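Local coordinates for protein lovastatin nonaketide synthase, polyketide synthase component (Aspergillus terreus, PDB 7CPX) that builds the polyketide core of lovastatin, dihydromonacolin L, from nine malonyl units with methylation by S-adenosyl-L-methionine and NADPH-dependent reductions, working together with the partner protein LovC, at residues T1856-P1860 and V2375-R2379; L2369-A2373 and E2400-G2404; R313-F317 and W418-P422; L30-Q35 and F382-V388; A1534-L1538 and R1592-S1596. The protein carries 2 engineered substitutions. All coordinates share one frame; numbering follows the deposited sequence.

Contact 1: residues T1856-P1860 and V2375-R2379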
# COMPACT_ATOMS: atom_id res chain seq x y z
N THR A 1856 -15.17 49.54 16.73
CA THR A 1856 -15.78 49.07 17.97
C THR A 1856 -17.26 49.40 18.04
O THR A 1856 -17.96 48.85 18.90
CB THR A 1856 -15.05 49.70 19.17
OG1 THR A 1856 -13.66 49.37 19.10
CG2 THR A 1856 -15.63 49.18 20.47
N TRP A 1857 -17.75 50.26 17.15
CA TRP A 1857 -19.17 50.59 17.07
C TRP A 1857 -19.68 51.15 18.40
O TRP A 1857 -20.73 50.75 18.91
CB TRP A 1857 -19.99 49.39 16.62
CG TRP A 1857 -19.70 49.00 15.20
CD1 TRP A 1857 -19.94 49.75 14.08
CD2 TRP A 1857 -19.10 47.78 14.75
NE1 TRP A 1857 -19.53 49.07 12.97
CE2 TRP A 1857 -19.02 47.86 13.34
CE3 TRP A 1857 -18.64 46.63 15.39
CZ2 TRP A 1857 -18.49 46.83 12.57
CZ3 TRP A 1857 -18.11 45.61 14.62
CH2 TRP A 1857 -18.04 45.71 13.23
N PHE A 1858 -18.91 52.08 18.97
CA PHE A 1858 -19.37 52.94 20.05
C PHE A 1858 -19.80 52.13 21.28
O PHE A 1858 -20.97 52.14 21.69
CB PHE A 1858 -20.51 53.84 19.57
CG PHE A 1858 -20.29 54.41 18.20
CD1 PHE A 1858 -19.39 55.45 18.00
CD2 PHE A 1858 -20.97 53.91 17.10
CE1 PHE A 1858 -19.19 55.97 16.74
CE2 PHE A 1858 -20.77 54.43 15.84
CZ PHE A 1858 -19.88 55.46 15.66
N VAL A 1859 -18.84 51.43 21.86
CA VAL A 1859 -19.04 50.81 23.17
C VAL A 1859 -18.81 51.89 24.22
O VAL A 1859 -17.73 52.49 24.26
CB VAL A 1859 -18.10 49.61 23.38
CG1 VAL A 1859 -18.26 49.05 24.78
CG2 VAL A 1859 -18.38 48.54 22.34
N PRO A 1860 -19.78 52.17 25.09
CA PRO A 1860 -19.67 53.32 26.00
C PRO A 1860 -18.79 53.09 27.22
O PRO A 1860 -18.72 53.98 28.07
CB PRO A 1860 -21.13 53.56 26.41
CG PRO A 1860 -21.72 52.20 26.41
CD PRO A 1860 -21.06 51.45 25.28
N VAL A 2375 -26.13 49.75 17.36
CA VAL A 2375 -25.04 50.56 16.82
C VAL A 2375 -25.59 51.81 16.15
O VAL A 2375 -25.01 52.89 16.25
CB VAL A 2375 -24.19 49.72 15.84
CG1 VAL A 2375 -23.23 50.61 15.09
CG2 VAL A 2375 -23.45 48.65 16.61
N ALA A 2376 -26.72 51.68 15.45
CA ALA A 2376 -27.33 52.83 14.80
C ALA A 2376 -27.81 53.84 15.84
O ALA A 2376 -27.65 55.05 15.64
CB ALA A 2376 -28.50 52.38 13.93
N GLY A 2377 -28.39 53.37 16.94
CA GLY A 2377 -28.80 54.28 17.99
C GLY A 2377 -27.63 55.02 18.60
O GLY A 2377 -27.67 56.25 18.79
N ARG A 2378 -26.56 54.29 18.92
CA ARG A 2378 -25.38 54.93 19.48
C ARG A 2378 -24.76 55.91 18.49
O ARG A 2378 -24.34 57.01 18.87
CB ARG A 2378 -24.35 53.88 19.91
CG ARG A 2378 -24.55 53.36 21.33
CD ARG A 2378 -24.90 51.88 21.35
NE ARG A 2378 -23.77 51.04 20.94
CZ ARG A 2378 -23.23 50.09 21.68
NH1 ARG A 2378 -23.70 49.77 22.88
NH2 ARG A 2378 -22.18 49.42 21.21
N ARG A 2379 -24.70 55.53 17.22
CA ARG A 2379 -24.15 56.42 16.20
C ARG A 2379 -25.01 57.66 16.03
O ARG A 2379 -24.48 58.76 15.82
CB ARG A 2379 -24.02 55.67 14.87
CG ARG A 2379 -23.50 56.53 13.73
CD ARG A 2379 -23.27 55.72 12.46
NE ARG A 2379 -22.22 54.72 12.61
CZ ARG A 2379 -22.40 53.41 12.60
NH1 ARG A 2379 -23.60 52.87 12.42
NH2 ARG A 2379 -21.35 52.61 12.76

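Contact 2: residues L2369-A2373 and E2400-G2404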
# COMPACT_ATOMS: atom_id res chain seq x y z
N LEU A 2369 -29.21 41.87 13.43
CA LEU A 2369 -30.08 43.02 13.18
C LEU A 2369 -30.23 43.88 14.42
O LEU A 2369 -30.15 45.11 14.36
CB LEU A 2369 -31.44 42.52 12.68
CG LEU A 2369 -32.63 43.48 12.72
CD1 LEU A 2369 -32.36 44.74 11.92
CD2 LEU A 2369 -33.86 42.78 12.18
N PHE A 2370 -30.45 43.24 15.58
CA PHE A 2370 -30.54 43.99 16.83
C PHE A 2370 -29.23 44.70 17.14
O PHE A 2370 -29.23 45.83 17.63
CB PHE A 2370 -30.94 43.06 17.97
CG PHE A 2370 -30.98 43.72 19.31
CD1 PHE A 2370 -29.84 43.81 20.08
CD2 PHE A 2370 -32.15 44.26 19.79
CE1 PHE A 2370 -29.87 44.42 21.31
CE2 PHE A 2370 -32.19 44.87 21.02
CZ PHE A 2370 -31.05 44.96 21.79
N ALA A 2371 -28.11 44.03 16.89
CA ALA A 2371 -26.81 44.63 17.13
C ALA A 2371 -26.63 45.88 16.28
O ALA A 2371 -26.17 46.92 16.76
CB ALA A 2371 -25.70 43.62 16.82
N GLU A 2372 -26.99 45.78 15.00
CA GLU A 2372 -26.85 46.93 14.12
C GLU A 2372 -27.81 48.04 14.51
O GLU A 2372 -27.50 49.21 14.33
CB GLU A 2372 -27.08 46.51 12.67
CG GLU A 2372 -26.66 47.57 11.67
CD GLU A 2372 -25.20 47.45 11.25
OE1 GLU A 2372 -24.64 46.34 11.36
OE2 GLU A 2372 -24.63 48.46 10.81
N ALA A 2373 -28.99 47.69 15.04
CA ALA A 2373 -29.90 48.72 15.53
C ALA A 2373 -29.32 49.44 16.74
O ALA A 2373 -29.43 50.66 16.86
CB ALA A 2373 -31.25 48.10 15.88
N GLU A 2400 -34.29 53.13 11.57
CA GLU A 2400 -35.18 52.02 11.24
C GLU A 2400 -34.43 51.07 10.33
O GLU A 2400 -34.21 51.36 9.15
CB GLU A 2400 -36.46 52.52 10.59
CG GLU A 2400 -37.21 53.56 11.40
CD GLU A 2400 -38.61 53.80 10.88
OE1 GLU A 2400 -39.07 53.02 10.02
OE2 GLU A 2400 -39.27 54.76 11.34
N LEU A 2401 -34.03 49.92 10.87
CA LEU A 2401 -33.38 48.88 10.08
C LEU A 2401 -34.46 48.01 9.47
O LEU A 2401 -35.02 47.13 10.12
CB LEU A 2401 -32.43 48.06 10.95
CG LEU A 2401 -31.13 48.76 11.37
CD1 LEU A 2401 -31.41 49.92 12.30
CD2 LEU A 2401 -30.19 47.77 12.02
N THR A 2402 -34.79 48.29 8.21
CA THR A 2402 -35.76 47.48 7.50
C THR A 2402 -35.16 46.12 7.19
O THR A 2402 -34.03 46.02 6.70
CB THR A 2402 -36.19 48.18 6.21
OG1 THR A 2402 -36.73 49.47 6.52
CG2 THR A 2402 -37.25 47.37 5.48
N THR A 2403 -35.91 45.06 7.48
CA THR A 2403 -35.39 43.71 7.36
C THR A 2403 -36.53 42.76 7.02
O THR A 2403 -37.70 43.04 7.27
CB THR A 2403 -34.69 43.28 8.65
OG1 THR A 2403 -33.76 44.29 9.05
CG2 THR A 2403 -33.94 41.98 8.44
N GLY A 2404 -36.16 41.62 6.44
CA GLY A 2404 -37.11 40.56 6.17
C GLY A 2404 -37.80 40.63 4.83
O GLY A 2404 -38.74 39.86 4.60

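Contact 3: residues R313-F317 and W418-P422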
# COMPACT_ATOMS: atom_id res chain seq x y z
N ARG A 313 -30.50 -44.85 -33.12
CA ARG A 313 -30.53 -43.81 -32.11
C ARG A 313 -29.63 -44.17 -30.93
O ARG A 313 -29.18 -45.31 -30.79
CB ARG A 313 -31.96 -43.59 -31.63
CG ARG A 313 -32.29 -42.18 -31.20
CD ARG A 313 -33.09 -41.43 -32.26
NE ARG A 313 -34.25 -42.19 -32.72
CZ ARG A 313 -35.33 -42.42 -31.98
NH1 ARG A 313 -35.44 -41.97 -30.75
NH2 ARG A 313 -36.33 -43.12 -32.51
N CYS A 314 -29.39 -43.18 -30.08
CA CYS A 314 -28.66 -43.39 -28.84
C CYS A 314 -29.64 -43.44 -27.67
O CYS A 314 -30.47 -42.53 -27.52
CB CYS A 314 -27.63 -42.29 -28.61
SG CYS A 314 -28.31 -40.62 -28.58
N GLN A 315 -29.55 -44.49 -26.86
CA GLN A 315 -30.46 -44.66 -25.74
C GLN A 315 -30.11 -43.75 -24.57
O GLN A 315 -30.97 -43.47 -23.73
CB GLN A 315 -30.45 -46.11 -25.27
CG GLN A 315 -30.78 -47.11 -26.37
CD GLN A 315 -29.58 -47.45 -27.24
OE1 GLN A 315 -28.53 -47.85 -26.73
NE2 GLN A 315 -29.72 -47.28 -28.54
N PHE A 316 -28.86 -43.28 -24.50
CA PHE A 316 -28.43 -42.33 -23.49
C PHE A 316 -27.79 -41.14 -24.18
O PHE A 316 -27.21 -41.26 -25.26
CB PHE A 316 -27.44 -42.98 -22.51
CG PHE A 316 -26.90 -42.03 -21.47
CD1 PHE A 316 -27.75 -41.39 -20.59
CD2 PHE A 316 -25.54 -41.80 -21.38
CE1 PHE A 316 -27.25 -40.52 -19.64
CE2 PHE A 316 -25.04 -40.94 -20.43
CZ PHE A 316 -25.89 -40.29 -19.56
N PHE A 317 -27.91 -39.97 -23.55
CA PHE A 317 -27.40 -38.73 -24.12
C PHE A 317 -26.77 -37.92 -23.00
O PHE A 317 -27.47 -37.26 -22.23
CB PHE A 317 -28.50 -37.95 -24.82
CG PHE A 317 -28.01 -36.84 -25.69
CD1 PHE A 317 -27.61 -35.64 -25.14
CD2 PHE A 317 -27.94 -37.00 -27.06
CE1 PHE A 317 -27.16 -34.61 -25.95
CE2 PHE A 317 -27.48 -35.99 -27.87
CZ PHE A 317 -27.09 -34.79 -27.31
N TRP A 418 -29.89 -50.37 -18.98
CA TRP A 418 -29.97 -49.87 -20.34
C TRP A 418 -31.27 -50.33 -21.00
O TRP A 418 -31.71 -51.47 -20.78
CB TRP A 418 -28.77 -50.35 -21.17
CG TRP A 418 -28.39 -49.41 -22.25
CD1 TRP A 418 -28.82 -49.42 -23.54
CD2 TRP A 418 -27.49 -48.30 -22.13
NE1 TRP A 418 -28.24 -48.38 -24.24
CE2 TRP A 418 -27.42 -47.68 -23.40
CE3 TRP A 418 -26.74 -47.77 -21.09
CZ2 TRP A 418 -26.63 -46.56 -23.64
CZ3 TRP A 418 -25.95 -46.66 -21.33
CH2 TRP A 418 -25.91 -46.07 -22.59
N PRO A 419 -31.92 -49.48 -21.79
CA PRO A 419 -33.15 -49.91 -22.47
C PRO A 419 -32.89 -51.08 -23.41
O PRO A 419 -31.80 -51.25 -23.94
CB PRO A 419 -33.57 -48.66 -23.25
CG PRO A 419 -32.96 -47.53 -22.52
CD PRO A 419 -31.66 -48.04 -21.98
N ALA A 420 -33.93 -51.89 -23.59
CA ALA A 420 -33.83 -53.05 -24.46
C ALA A 420 -33.42 -52.62 -25.86
O ALA A 420 -33.87 -51.59 -26.37
CB ALA A 420 -35.16 -53.80 -24.50
N LEU A 421 -32.57 -53.43 -26.49
CA LEU A 421 -32.03 -53.12 -27.80
C LEU A 421 -32.30 -54.26 -28.77
O LEU A 421 -32.46 -55.41 -28.36
CB LEU A 421 -30.52 -52.88 -27.74
CG LEU A 421 -30.04 -51.87 -26.69
CD1 LEU A 421 -28.53 -51.78 -26.71
CD2 LEU A 421 -30.65 -50.51 -26.94
N PRO A 422 -32.36 -53.98 -30.07
CA PRO A 422 -32.41 -55.06 -31.06
C PRO A 422 -31.17 -55.93 -30.95
O PRO A 422 -30.08 -55.42 -30.66
CB PRO A 422 -32.46 -54.31 -32.40
CG PRO A 422 -32.95 -52.95 -32.07
CD PRO A 422 -32.44 -52.65 -30.70

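Contact 4: residues L30-Q35 and F382-V388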
# COMPACT_ATOMS: atom_id res chain seq x y z
N LEU A 30 -14.46 -43.07 -10.61
CA LEU A 30 -15.32 -42.13 -11.31
C LEU A 30 -16.63 -42.79 -11.72
O LEU A 30 -17.71 -42.20 -11.58
CB LEU A 30 -14.60 -41.57 -12.54
CG LEU A 30 -15.42 -40.63 -13.43
CD1 LEU A 30 -15.98 -39.47 -12.62
CD2 LEU A 30 -14.58 -40.12 -14.58
N TRP A 31 -16.56 -44.02 -12.23
CA TRP A 31 -17.78 -44.73 -12.60
C TRP A 31 -18.64 -45.02 -11.38
O TRP A 31 -19.87 -44.88 -11.43
CB TRP A 31 -17.44 -46.03 -13.32
CG TRP A 31 -18.62 -46.92 -13.52
CD1 TRP A 31 -18.74 -48.22 -13.14
CD2 TRP A 31 -19.87 -46.56 -14.13
NE1 TRP A 31 -19.98 -48.70 -13.48
CE2 TRP A 31 -20.70 -47.70 -14.09
CE3 TRP A 31 -20.37 -45.39 -14.70
CZ2 TRP A 31 -21.99 -47.71 -14.60
CZ3 TRP A 31 -21.65 -45.40 -15.21
CH2 TRP A 31 -22.45 -46.55 -15.16
N GLU A 32 -18.02 -45.44 -10.28
CA GLU A 32 -18.78 -45.68 -9.06
C GLU A 32 -19.49 -44.42 -8.60
O GLU A 32 -20.66 -44.46 -8.20
CB GLU A 32 -17.86 -46.20 -7.96
CG GLU A 32 -17.29 -47.59 -8.22
CD GLU A 32 -16.28 -48.01 -7.17
OE1 GLU A 32 -15.98 -47.20 -6.27
OE2 GLU A 32 -15.79 -49.16 -7.25
N LEU A 33 -18.80 -43.28 -8.67
CA LEU A 33 -19.42 -42.01 -8.31
C LEU A 33 -20.59 -41.69 -9.24
O LEU A 33 -21.67 -41.31 -8.79
CB LEU A 33 -18.38 -40.90 -8.35
CG LEU A 33 -18.89 -39.46 -8.27
CD1 LEU A 33 -19.67 -39.24 -6.99
CD2 LEU A 33 -17.73 -38.48 -8.36
N LEU A 34 -20.38 -41.85 -10.55
CA LEU A 34 -21.41 -41.46 -11.51
C LEU A 34 -22.66 -42.31 -11.36
O LEU A 34 -23.78 -41.79 -11.36
CB LEU A 34 -20.86 -41.56 -12.93
CG LEU A 34 -19.78 -40.53 -13.28
CD1 LEU A 34 -19.16 -40.84 -14.63
CD2 LEU A 34 -20.36 -39.12 -13.29
N GLN A 35 -22.50 -43.63 -11.23
CA GLN A 35 -23.66 -44.50 -11.06
C GLN A 35 -24.23 -44.44 -9.65
O GLN A 35 -25.39 -44.82 -9.45
CB GLN A 35 -23.31 -45.94 -11.42
CG GLN A 35 -22.39 -46.63 -10.44
CD GLN A 35 -22.03 -48.04 -10.88
OE1 GLN A 35 -22.63 -48.58 -11.81
NE2 GLN A 35 -21.05 -48.64 -10.22
N PHE A 382 -18.28 -45.32 -19.62
CA PHE A 382 -18.50 -46.32 -18.58
C PHE A 382 -19.92 -46.87 -18.67
O PHE A 382 -20.13 -48.08 -18.74
CB PHE A 382 -18.25 -45.72 -17.20
CG PHE A 382 -16.90 -45.09 -17.05
CD1 PHE A 382 -15.80 -45.59 -17.73
CD2 PHE A 382 -16.72 -43.98 -16.24
CE1 PHE A 382 -14.56 -45.01 -17.59
CE2 PHE A 382 -15.49 -43.40 -16.10
CZ PHE A 382 -14.40 -43.91 -16.77
N ALA A 383 -20.90 -45.97 -18.72
CA ALA A 383 -22.29 -46.38 -18.87
C ALA A 383 -22.43 -47.40 -19.99
O ALA A 383 -22.87 -48.53 -19.76
CB ALA A 383 -23.16 -45.15 -19.16
N VAL A 384 -22.03 -47.03 -21.20
CA VAL A 384 -22.27 -47.91 -22.34
C VAL A 384 -21.51 -49.21 -22.16
O VAL A 384 -21.93 -50.26 -22.67
CB VAL A 384 -21.90 -47.20 -23.66
CG1 VAL A 384 -20.46 -47.47 -24.04
CG2 VAL A 384 -22.83 -47.63 -24.77
N ARG A 385 -20.38 -49.18 -21.44
CA ARG A 385 -19.63 -50.41 -21.21
C ARG A 385 -20.30 -51.28 -20.16
O ARG A 385 -20.23 -52.51 -20.23
CB ARG A 385 -18.20 -50.09 -20.80
CG ARG A 385 -17.38 -51.31 -20.42
CD ARG A 385 -15.89 -51.05 -20.58
NE ARG A 385 -15.43 -49.93 -19.76
CZ ARG A 385 -14.72 -50.06 -18.64
NH1 ARG A 385 -14.34 -51.24 -18.19
NH2 ARG A 385 -14.37 -48.96 -17.97
N HIS A 386 -20.96 -50.67 -19.18
CA HIS A 386 -21.58 -51.39 -18.08
C HIS A 386 -23.08 -51.52 -18.23
O HIS A 386 -23.73 -52.09 -17.35
CB HIS A 386 -21.25 -50.71 -16.75
CG HIS A 386 -19.78 -50.54 -16.51
ND1 HIS A 386 -18.92 -51.61 -16.39
CD2 HIS A 386 -19.02 -49.43 -16.37
CE1 HIS A 386 -17.69 -51.16 -16.19
NE2 HIS A 386 -17.73 -49.84 -16.17
N GLY A 387 -23.66 -51.01 -19.31
CA GLY A 387 -25.08 -51.14 -19.53
C GLY A 387 -25.93 -50.47 -18.47
O GLY A 387 -27.09 -50.85 -18.30
N VAL A 388 -25.39 -49.49 -17.76
CA VAL A 388 -26.10 -48.77 -16.72
C VAL A 388 -26.16 -47.31 -17.11
O VAL A 388 -25.13 -46.70 -17.43
CB VAL A 388 -25.43 -48.94 -15.34
CG1 VAL A 388 -26.13 -48.08 -14.30
CG2 VAL A 388 -25.42 -50.40 -14.93

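Contact 5: residues A1534-L1538 and R1592-S1596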
# COMPACT_ATOMS: atom_id res chain seq x y z
N ALA A 1534 -37.86 59.35 -29.44
CA ALA A 1534 -37.69 59.10 -28.01
C ALA A 1534 -39.04 59.02 -27.32
O ALA A 1534 -39.26 58.16 -26.46
CB ALA A 1534 -36.82 60.18 -27.39
N ARG A 1535 -39.96 59.92 -27.67
CA ARG A 1535 -41.32 59.84 -27.14
C ARG A 1535 -41.96 58.51 -27.52
O ARG A 1535 -42.62 57.87 -26.70
CB ARG A 1535 -42.17 61.00 -27.67
CG ARG A 1535 -43.58 61.04 -27.12
CD ARG A 1535 -43.60 61.10 -25.60
NE ARG A 1535 -44.93 61.34 -25.07
CZ ARG A 1535 -45.84 60.40 -24.86
NH1 ARG A 1535 -45.60 59.13 -25.14
NH2 ARG A 1535 -47.03 60.74 -24.36
N SER A 1536 -41.79 58.10 -28.78
CA SER A 1536 -42.38 56.85 -29.24
C SER A 1536 -41.92 55.68 -28.38
O SER A 1536 -42.71 54.78 -28.07
CB SER A 1536 -42.02 56.60 -30.70
OG SER A 1536 -42.47 57.66 -31.52
N LEU A 1537 -40.65 55.66 -27.98
CA LEU A 1537 -40.15 54.60 -27.12
C LEU A 1537 -40.52 54.78 -25.66
O LEU A 1537 -40.59 53.79 -24.92
CB LEU A 1537 -38.63 54.47 -27.24
CG LEU A 1537 -38.09 53.75 -28.48
CD1 LEU A 1537 -36.60 53.48 -28.32
CD2 LEU A 1537 -38.84 52.45 -28.75
N LEU A 1538 -40.74 56.01 -25.21
CA LEU A 1538 -41.06 56.26 -23.81
C LEU A 1538 -42.51 55.94 -23.51
O LEU A 1538 -43.41 56.23 -24.30
CB LEU A 1538 -40.77 57.72 -23.44
CG LEU A 1538 -39.31 58.09 -23.20
CD1 LEU A 1538 -39.20 59.58 -22.94
CD2 LEU A 1538 -38.73 57.31 -22.04
N ARG A 1592 -43.28 70.47 -28.51
CA ARG A 1592 -43.82 70.20 -29.84
C ARG A 1592 -43.74 68.71 -30.18
O ARG A 1592 -44.60 68.18 -30.90
CB ARG A 1592 -43.09 71.02 -30.90
CG ARG A 1592 -43.60 72.45 -31.02
CD ARG A 1592 -43.17 73.08 -32.34
NE ARG A 1592 -41.72 73.18 -32.46
CZ ARG A 1592 -41.00 74.20 -32.03
NH1 ARG A 1592 -41.56 75.24 -31.42
NH2 ARG A 1592 -39.69 74.19 -32.21
N VAL A 1593 -42.71 68.03 -29.69
CA VAL A 1593 -42.48 66.63 -30.05
C VAL A 1593 -43.14 65.71 -29.03
O VAL A 1593 -42.85 64.51 -28.98
CB VAL A 1593 -40.97 66.33 -30.17
CG1 VAL A 1593 -40.33 67.21 -31.23
CG2 VAL A 1593 -40.28 66.50 -28.83
N GLY A 1594 -44.04 66.26 -28.21
CA GLY A 1594 -44.87 65.44 -27.35
C GLY A 1594 -44.26 65.13 -26.00
O GLY A 1594 -44.12 63.95 -25.63
N PHE A 1595 -43.89 66.16 -25.24
CA PHE A 1595 -43.38 65.99 -23.89
C PHE A 1595 -43.98 67.07 -22.99
O PHE A 1595 -44.78 67.89 -23.43
CB PHE A 1595 -41.85 66.05 -23.86
CG PHE A 1595 -41.17 64.85 -24.45
CD1 PHE A 1595 -40.99 64.74 -25.81
CD2 PHE A 1595 -40.69 63.84 -23.63
CE1 PHE A 1595 -40.35 63.65 -26.35
CE2 PHE A 1595 -40.05 62.74 -24.17
CZ PHE A 1595 -39.88 62.64 -25.53
N SER A 1596 -43.56 67.07 -21.73
CA SER A 1596 -44.09 67.97 -20.72
C SER A 1596 -43.30 69.27 -20.61
O SER A 1596 -43.61 70.09 -19.74
CB SER A 1596 -44.10 67.28 -19.36
OG SER A 1596 -44.52 68.16 -18.33

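Contact 1: residues T1856-P1860 and V2375-R2379
Trp1857 and Phe1858, both with positive phi, turn a loop against helix 2363-2385, setting the CA of Trp1857 5.9 Å from the CA of Val2375. It is a loop-on-helix packing, in which a segment far back in the chain docks on the Rossmann-type ketoreductase domain. The two methyls of Val2375 lie along the CB side of Trp1857, with CG2 3.5 Å from Trp1857 CB. At the edge of the same indole sits Arg2379, whose NH2 is 3.5 Å from Trp1857 CD1, its guanidinium plane almost perpendicular to the ring (87°). The Arg2379 chain is extended until chi3 (-65°), where a bend brings its NE to the edge of the neighbouring phenyl, 3.6 Å from Phe1858 CE2. That ring also meets His2382, one turn further along the helix. Arg2378 works on the loop backbone instead. Its chain is bent at both chi2 and chi3, so that the guanidinium comes up against the turn, with Phe1858 O over one face, while NH1 donates to Leu2152 O. The group is thus gripped from two loops; on the present one, Arg2378 NH2 donates to Trp1857 O at 3.0 Å with an N-H...O angle of 156°.

Contact 2: residues L2369-A2373 and E2400-G2404
Leu2401 lays its two methyls over the side of helix 2363-2385, CD2 reaching 3.4 Å from Glu2372 CB and 3.3 Å from the backbone N of Ala2373. Its other branch, CD1, rests 4.0 Å from Ala2373 CB. With CG anti to its own carbonyl carbon (chi1 -73°), the leucine projects from the strand so that CD2 meets the Glu2372-Ala2373 junction and CD1 lies against the alanine. Leu2369 comes the other way, one helical turn earlier: the two leucine side chains overlap alongside each other, pointing contrary ways, and Leu2369 CD1 packs 3.5 Å from Leu2401 CB. Both tips of Leu2369 then meet Thr2403, end to end, with CD1 against OG1 and CD2 3.7 Å from Thr2403 CB. Glu2372 contributes only the aliphatic root of its side chain. It bends at chi2 (89°), and its carboxylate turns off to a salt bridge with Arg1819, so the acidic end stays out of a buried, mainly apolar interface, crossed by no hydrogen bond. Helix and strand run nearly antiparallel, at 152° with axes 9.1 Å apart, as expected of a helix laid on a Rossmann-type sheet. Strand 2400-2402 is an edge strand of the parallel ketoreductase sheet, hydrogen-bonded to strand 2329-2333; the helix covers both, Leu2369 and Ala2373 also touching Ile2331, while Phe2370 faces helix 2167-2178.

Contact 3: residues R313-F317 and W418-P422
Gln315 and Trp418 make the polar part of this contact, a single hydrogen bond between a side-chain amide and an indole. Trp418 NE1 donates to Gln315 OE1 at 2.6 Å along a nearly straight path (N-H...O 176°). The oxygen lies in the plane of the indole, and the donor arrives in the carbonyl plane on a lone pair, with a C=O...N angle of 124°. The amide plane is turned steeply against that of the indole, meeting it at the NE1 edge. A bend at chi2 (82°) turns the amide back alongside its own backbone, with OE1 facing the indole nitrogen. The same oxygen accepts a second bond, from the backbone N of Arg428, so two donors fix the orientation of the amide. The remaining contacts are van der Waals. Leu421 CD2 lies against the glutamine, 3.3 Å from Gln315 CD and 3.4 Å from Gln315 CG, while Pro419 CG approaches Gln315 CB at 4.0 Å. At the far end of the indole, Trp418 CH2 touches Phe316 CB at 3.4 Å; the phenyl ring beyond turns away. Both segments belong to the thiolase-fold ketosynthase, with the side chain of Phe316 about 12 Å from that of His320, a predicted catalytic residue. Strand 316-318 runs between strands 428-435 and 356-358 of the large mixed sheet, and the loop 418-422, following strand 416-417, passes beside its start, with Pro419 also touching Phe357.

Contact 4: residues L30-Q35 and F382-V388
Trp31 and His386 form the aromatic part of this contact, an offset stack in which the CD2 side of the imidazole lies over the NE1 rim of the indole. The centroids of the imidazole and the five-membered indole ring are 4.0 Å apart and the planes meet at 22°. Phe382 completes the aromatic cluster, but obliquely: its CB, not its ring, rests on the same indole face as His386, 3.3 Å from Trp31 CE3. Gln35, one turn along the tryptophan's own helix, lays its amide carbon over the opposite face, so the indole is sandwiched. The tryptophan gets there with CG anti to the backbone N (chi1 170°), which carries the ring out from helix 27-35 to the other helix.

Aliphatic packing surrounds these rings. Val388 meets the indole at its edge, Val388 CB 3.7 Å from Trp31 CZ2, and Ala383 approaches the six-membered ring near CZ3. The phenyl of Phe382 is met at its own edge by two leucines, Leu30 CD2 lying 3.7 Å from Phe382 CE2 and Leu34 CD1 4.3 Å from Phe382 CD2. No hydrogen bond joins the segments.

The backbone accounts for the reach of Val388. Gly387 leaves the helix with positive phi, and the chain turns back so that Val388 faces Trp31. The helices stand almost square, at 86° with axes 11.0 Å apart, a distance spanned by the large indole. This is helix-helix packing within the thiolase-fold ketosynthase domain.

Contact 5: residues A1534-L1538 and R1592-S1596
Phe1595 offers one ring face to Arg1535 and its edge to Leu1538. The arginine CD stands over the face, 4.1 Å from the ring centroid and 13° off the normal, a CH-pi contact made by the aliphatic part of a charged side chain. At the edge, near the ring plane, Leu1538 CD1 lies 3.5 Å from Phe1595 CE2, and the backbone of Ala1534 comes up to CZ. The flat guanidinium is turned steeply to the phenyl and has Gly1594 O at its own edge. There Arg1535 NE makes a weak hydrogen bond to Gly1594 O, 2.8 Å long but poorly aligned, with an N-H...O angle of 122°.

The arginine follows this path because its chain leaves anti to the backbone N and then bends at chi2 (57°); CB passes 3.5 Å from Phe1595 CE1 and brings CD over the face. The far end of the guanidinium is held by another loop, NH2 donating to Ile1620 O. Gly1594 has positive phi and no side chain on the flank facing the arginine; its carbonyl O is what meets the stem.

The contact joins the end of helix 1527-1537 to the turn that leads from helix 1583-1592 toward strand 1600-1602 in the Rossmann-like methyltransferase. Strand 1542-1547 of the central sheet packs against it, where Met1544 is touched by Ala1534, Leu1538 and Phe1595; Leu1538 also reaches Ile1515 on strand 1512-1518.

Overall arrangement
Contacts 1 and 2 share helix 2363-2385 of the ketoreductase, with centres 14 Å apart: contact 2 packs it apolarly on the edge strand in the buried core, whereas contact 1, partly buried, grips a loop by one arginine bond and arginine-ring packing. Contacts 3 and 4 form a second pair in the ketosynthase, about 100 Å away, measured between centres. They touch where Trp418 N lies 2.9 Å from Gly387 O, a probable hydrogen bond. Contact 4 is buried and aromatic, contact 3 only partly buried and centred on one amide-indole bond. Contact 5 stands alone in the methyltransferase, partly buried, with an arginine CD over a phenyl face.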